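Hydrazine synthase alpha subunit (Candidatus Kuenenia stuttgartiensis, PDB 5C2V) forms part of the hydrazine synthase complex, where it condenses hydroxylamine made by the gamma subunit with ammonia to give hydrazine, using c-type heme. Local coordinates at residues T124-I129 with N228-L233; S169-G174 with Y183-Y188. All blocks are in the same frame, centred on the assembly; numbering follows the deposited sequence.

Interaction 1 (T124-I129 with N228-L233); sequences TCRSPI and NFDPWL
A water sits between Ser127 and Asp230 and is hydrogen-bonded to both strands: it accepts a hydrogen bond from Asp230 N at 2.9 Å and lies 3.0 Å from Ser127 OG. Beside it runs a long salt bridge, with Arg126 NH1 3.6 Å from Asp230 OD1. The guanidinium and carboxylate planes are inclined by 58°, so the two groups do not form a flat, two-pronged pair. In Arg126 the bend at chi3 folds its end back so that Ser127 OG lies over the centre of one guanidinium face. The charges have further partners: Arg126 NE forms a salt bridge with Asp81, while Asp230 OD2 takes a hydrogen bond from Gln288 N and is hydrogen-bonded to the hydroxyl of Tyr49. This polar cluster is therefore consistent with both residues staying ionised.

Further along, the contact turns greasy. Ile129 reaches over with both branches: CD1 lies 3.9 Å from Pro231 CB and also meets Leu233 CD2, and CG2 touches the six-membered part of the Trp232 indole, 3.7 Å from CE3. With chi1 at 59°, CG1 stands between the backbone N and carbonyl carbon, which lets the two branches spread over Pro231 and Trp232. Ser127 CB and its carbonyl O lean on the Pro231 ring.

The strands run nearly parallel (13°), their axes 6.8 Å apart, too far for sheet pairing. Each opens the sheet of its own propeller blade, and Ser127-Pro128 and Asp230-Pro231 share the same kink, a residue with positive phi followed by proline. Strand 154-171 pairs with 124-131 in one blade and strand 239-245 with 228-233 in the next; Pro231 also packs on Ile239, and Trp232 makes a cation-pi contact with Lys290.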
# COMPACT_ATOMS: atom_id res chain seq x y z
N THR D 124 -15.75 -11.38 -29.87
CA THR D 124 -16.75 -11.69 -28.86
C THR D 124 -17.58 -10.46 -28.47
O THR D 124 -17.05 -9.35 -28.42
CB THR D 124 -16.09 -12.27 -27.59
OG1 THR D 124 -15.14 -13.27 -27.96
CG2 THR D 124 -17.14 -12.87 -26.66
N CYS D 125 -18.86 -10.66 -28.20
CA CYS D 125 -19.75 -9.57 -27.77
C CYS D 125 -20.60 -9.98 -26.57
O CYS D 125 -21.07 -11.12 -26.50
CB CYS D 125 -20.66 -9.14 -28.92
SG CYS D 125 -19.82 -8.74 -30.46
N ARG D 126 -20.81 -9.05 -25.64
CA ARG D 126 -21.67 -9.31 -24.49
C ARG D 126 -22.15 -8.04 -23.79
O ARG D 126 -21.75 -6.92 -24.14
CB ARG D 126 -20.95 -10.21 -23.48
CG ARG D 126 -19.66 -9.63 -22.93
CD ARG D 126 -19.03 -10.57 -21.91
NE ARG D 126 -19.93 -10.84 -20.79
CZ ARG D 126 -19.88 -10.21 -19.63
NH1 ARG D 126 -18.97 -9.26 -19.42
NH2 ARG D 126 -20.73 -10.52 -18.66
N SER D 127 -23.00 -8.24 -22.78
CA SER D 127 -23.63 -7.18 -22.00
C SER D 127 -24.22 -6.03 -22.82
O SER D 127 -23.80 -4.88 -22.68
CB SER D 127 -22.61 -6.61 -21.00
OG SER D 127 -22.23 -7.59 -20.06
N PRO D 128 -25.21 -6.33 -23.68
CA PRO D 128 -25.88 -5.26 -24.43
C PRO D 128 -26.90 -4.51 -23.58
O PRO D 128 -27.54 -5.11 -22.72
CB PRO D 128 -26.56 -6.02 -25.56
CG PRO D 128 -26.90 -7.34 -24.96
CD PRO D 128 -25.79 -7.65 -23.98
N ILE D 129 -27.05 -3.21 -23.82
CA ILE D 129 -28.10 -2.42 -23.17
C ILE D 129 -28.75 -1.48 -24.18
O ILE D 129 -28.14 -1.13 -25.19
CB ILE D 129 -27.56 -1.58 -21.99
CG1 ILE D 129 -26.46 -0.62 -22.46
CG2 ILE D 129 -27.06 -2.48 -20.86
CD1 ILE D 129 -25.99 0.34 -21.40
N ASN D 228 -12.86 -2.63 -21.17
CA ASN D 228 -14.00 -1.86 -20.68
C ASN D 228 -15.25 -2.72 -20.79
O ASN D 228 -15.51 -3.31 -21.84
CB ASN D 228 -14.17 -0.56 -21.46
CG ASN D 228 -13.14 0.49 -21.09
OD1 ASN D 228 -12.60 0.48 -19.98
ND2 ASN D 228 -12.86 1.40 -22.02
N PHE D 229 -16.03 -2.80 -19.71
CA PHE D 229 -17.14 -3.74 -19.69
C PHE D 229 -18.29 -3.35 -18.77
O PHE D 229 -18.21 -2.34 -18.06
CB PHE D 229 -16.63 -5.13 -19.29
CG PHE D 229 -15.94 -5.16 -17.95
CD1 PHE D 229 -14.59 -4.85 -17.84
CD2 PHE D 229 -16.63 -5.52 -16.81
CE1 PHE D 229 -13.96 -4.88 -16.61
CE2 PHE D 229 -16.00 -5.55 -15.58
CZ PHE D 229 -14.67 -5.23 -15.48
N ASP D 230 -19.33 -4.17 -18.78
CA ASP D 230 -20.54 -3.97 -17.98
C ASP D 230 -21.12 -2.56 -18.08
O ASP D 230 -21.15 -1.83 -17.08
CB ASP D 230 -20.26 -4.32 -16.52
CG ASP D 230 -20.00 -5.80 -16.31
OD1 ASP D 230 -19.81 -6.52 -17.32
OD2 ASP D 230 -19.98 -6.24 -15.15
N PRO D 231 -21.58 -2.16 -19.27
CA PRO D 231 -22.18 -0.83 -19.44
C PRO D 231 -23.59 -0.75 -18.86
O PRO D 231 -24.33 -1.73 -18.90
CB PRO D 231 -22.20 -0.64 -20.95
CG PRO D 231 -22.34 -2.02 -21.48
CD PRO D 231 -21.58 -2.92 -20.54
N TRP D 232 -23.95 0.42 -18.32
CA TRP D 232 -25.27 0.63 -17.75
C TRP D 232 -25.68 2.09 -17.93
O TRP D 232 -25.02 2.84 -18.64
CB TRP D 232 -25.30 0.23 -16.27
CG TRP D 232 -26.67 -0.08 -15.74
CD1 TRP D 232 -27.31 0.56 -14.72
CD2 TRP D 232 -27.56 -1.11 -16.19
NE1 TRP D 232 -28.55 -0.00 -14.52
CE2 TRP D 232 -28.72 -1.03 -15.41
CE3 TRP D 232 -27.48 -2.09 -17.19
CZ2 TRP D 232 -29.81 -1.89 -15.59
CZ3 TRP D 232 -28.56 -2.94 -17.37
CH2 TRP D 232 -29.70 -2.84 -16.57
N LEU D 233 -26.77 2.50 -17.28
CA LEU D 233 -27.30 3.84 -17.47
C LEU D 233 -27.18 4.72 -16.23
O LEU D 233 -27.47 4.29 -15.11
CB LEU D 233 -28.77 3.77 -17.89
CG LEU D 233 -29.07 2.95 -19.15
CD1 LEU D 233 -30.57 2.87 -19.40
CD2 LEU D 233 -28.34 3.52 -20.35
O HOH W 1 -19.34 -6.67 -20.29

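Interaction 2 (S169-G174 with Y183-Y188); sequences SGSPEG and YAYNLY
The Tyr185 ring takes Ser171 CB squarely over one face, a CH-pi contact 3.6 Å from the ring centroid and only 8° off the normal. Gly170 N and Tyr183 CD1 lie at its edge, in the ring plane, and Ser169 OG comes in obliquely, 3.3 Å from Tyr185 CD2. The hydroxyl of Tyr185 is hydrogen-bonded to His51, so the ring is held at its far end too. Tyr188 presents its edge instead: CE1 points to Gly170 O, 3.7 Å away and near the ring plane.

Between these rings, Gly170 and Asn186 form an antiparallel hydrogen-bonded pair. Gly170 N reaches Asn186 O at 2.9 Å with a nearly straight bond (165°), and Asn186 N returns to Gly170 O at 2.9 Å. Next to them, Ser169 and Leu187 are a non-hydrogen-bonded pair with side chains on one face, where Leu187 CD2 touches Ser169 CB. Ser169 OG has its hydrogen-bond partner in Asn228 O.

Past the paired residues, Ser171 carries on the contact with its side chain. Its OG is anti to the backbone N (chi1 168°) and accepts a weak hydrogen bond from Ala184 N at 3.1 Å. Two antiparallel strands, consecutive in the chain and joined by a long loop, make this a beta-hairpin connection within one blade of the six-bladed propeller.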
# COMPACT_ATOMS: atom_id res chain seq x y z
N SER D 169 -20.48 -4.39 -24.87
CA SER D 169 -19.04 -4.60 -24.75
C SER D 169 -18.59 -5.64 -25.75
O SER D 169 -19.25 -6.66 -25.94
CB SER D 169 -18.68 -5.03 -23.32
OG SER D 169 -17.29 -5.27 -23.21
N GLY D 170 -17.46 -5.40 -26.40
CA GLY D 170 -16.96 -6.34 -27.39
C GLY D 170 -15.46 -6.30 -27.57
O GLY D 170 -14.81 -5.29 -27.33
N SER D 171 -14.91 -7.43 -28.02
CA SER D 171 -13.47 -7.55 -28.20
C SER D 171 -13.14 -8.28 -29.49
O SER D 171 -13.81 -9.24 -29.86
CB SER D 171 -12.85 -8.29 -27.01
OG SER D 171 -11.51 -8.66 -27.28
N PRO D 172 -12.09 -7.83 -30.19
CA PRO D 172 -11.61 -8.55 -31.38
C PRO D 172 -10.86 -9.82 -31.00
O PRO D 172 -10.76 -10.14 -29.82
CB PRO D 172 -10.69 -7.53 -32.06
CG PRO D 172 -10.22 -6.66 -30.95
CD PRO D 172 -11.37 -6.56 -29.99
N GLU D 173 -10.35 -10.53 -32.00
CA GLU D 173 -9.62 -11.77 -31.74
C GLU D 173 -8.17 -11.66 -32.20
O GLU D 173 -7.84 -10.85 -33.06
CB GLU D 173 -10.31 -12.95 -32.43
CG GLU D 173 -11.30 -13.69 -31.54
CD GLU D 173 -12.34 -14.46 -32.33
OE1 GLU D 173 -12.17 -14.60 -33.56
OE2 GLU D 173 -13.32 -14.94 -31.72
N GLY D 174 -7.30 -12.48 -31.61
CA GLY D 174 -5.88 -12.39 -31.87
C GLY D 174 -5.31 -11.16 -31.21
O GLY D 174 -4.35 -10.56 -31.70
N TYR D 183 -7.71 -11.38 -24.68
CA TYR D 183 -8.85 -10.54 -25.03
C TYR D 183 -8.59 -9.08 -24.65
O TYR D 183 -7.94 -8.81 -23.65
CB TYR D 183 -10.12 -11.04 -24.33
CG TYR D 183 -9.95 -11.29 -22.85
CD1 TYR D 183 -10.21 -10.29 -21.92
CD2 TYR D 183 -9.54 -12.53 -22.38
CE1 TYR D 183 -10.06 -10.52 -20.56
CE2 TYR D 183 -9.39 -12.77 -21.02
CZ TYR D 183 -9.65 -11.76 -20.12
OH TYR D 183 -9.50 -11.99 -18.77
N ALA D 184 -9.09 -8.14 -25.45
CA ALA D 184 -9.19 -6.76 -25.00
C ALA D 184 -10.56 -6.19 -25.36
O ALA D 184 -10.85 -5.94 -26.53
CB ALA D 184 -8.08 -5.92 -25.59
N TYR D 185 -11.38 -5.96 -24.34
CA TYR D 185 -12.73 -5.43 -24.54
C TYR D 185 -12.80 -3.91 -24.64
O TYR D 185 -11.95 -3.20 -24.11
CB TYR D 185 -13.66 -5.93 -23.44
CG TYR D 185 -14.09 -7.36 -23.65
CD1 TYR D 185 -13.31 -8.42 -23.18
CD2 TYR D 185 -15.26 -7.66 -24.33
CE1 TYR D 185 -13.70 -9.73 -23.38
CE2 TYR D 185 -15.65 -8.97 -24.53
CZ TYR D 185 -14.87 -10.00 -24.06
OH TYR D 185 -15.26 -11.30 -24.25
N ASN D 186 -13.84 -3.44 -25.33
CA ASN D 186 -14.15 -2.02 -25.39
C ASN D 186 -15.66 -1.83 -25.55
O ASN D 186 -16.40 -2.80 -25.65
CB ASN D 186 -13.39 -1.35 -26.52
CG ASN D 186 -12.01 -0.87 -26.10
OD1 ASN D 186 -11.86 -0.25 -25.05
ND2 ASN D 186 -11.01 -1.16 -26.92
N LEU D 187 -16.10 -0.58 -25.58
CA LEU D 187 -17.53 -0.30 -25.72
C LEU D 187 -17.89 0.11 -27.15
O LEU D 187 -17.17 0.86 -27.80
CB LEU D 187 -17.96 0.79 -24.74
CG LEU D 187 -17.95 0.42 -23.26
CD1 LEU D 187 -18.56 1.53 -22.42
CD2 LEU D 187 -18.67 -0.90 -23.02
N TYR D 188 -19.01 -0.42 -27.62
CA TYR D 188 -19.53 -0.12 -28.95
C TYR D 188 -20.95 0.42 -28.87
O TYR D 188 -21.77 -0.08 -28.09
CB TYR D 188 -19.51 -1.36 -29.84
CG TYR D 188 -18.15 -1.80 -30.33
CD1 TYR D 188 -17.35 -2.64 -29.56
CD2 TYR D 188 -17.67 -1.39 -31.56
CE1 TYR D 188 -16.11 -3.05 -30.01
CE2 TYR D 188 -16.43 -1.80 -32.02
CZ TYR D 188 -15.66 -2.62 -31.24
OH TYR D 188 -14.42 -3.03 -31.69

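In the fold
The two contacts lie about 10 Å apart, centre to centre, in the N-terminal propeller domain. In sequence, interaction 2 falls wholly between the two segments of interaction 1. Interaction 2 joins strands inside one blade, whereas interaction 1 carries the first strand of that blade onto the first strand of the next. They meet directly: strands 124-131 and 154-171 are sheet neighbours, with probable hydrogen bonds from Arg126 N to Ser169 O and from Thr124 N to Ser171 O. Strand 154-171 is thus flanked by partners from both contacts, tying within-blade pairing to blade-to-blade packing. A bound heme c is about 13 Å from the Asn186 side chain, and both contacts lie away from the metal and heme sites.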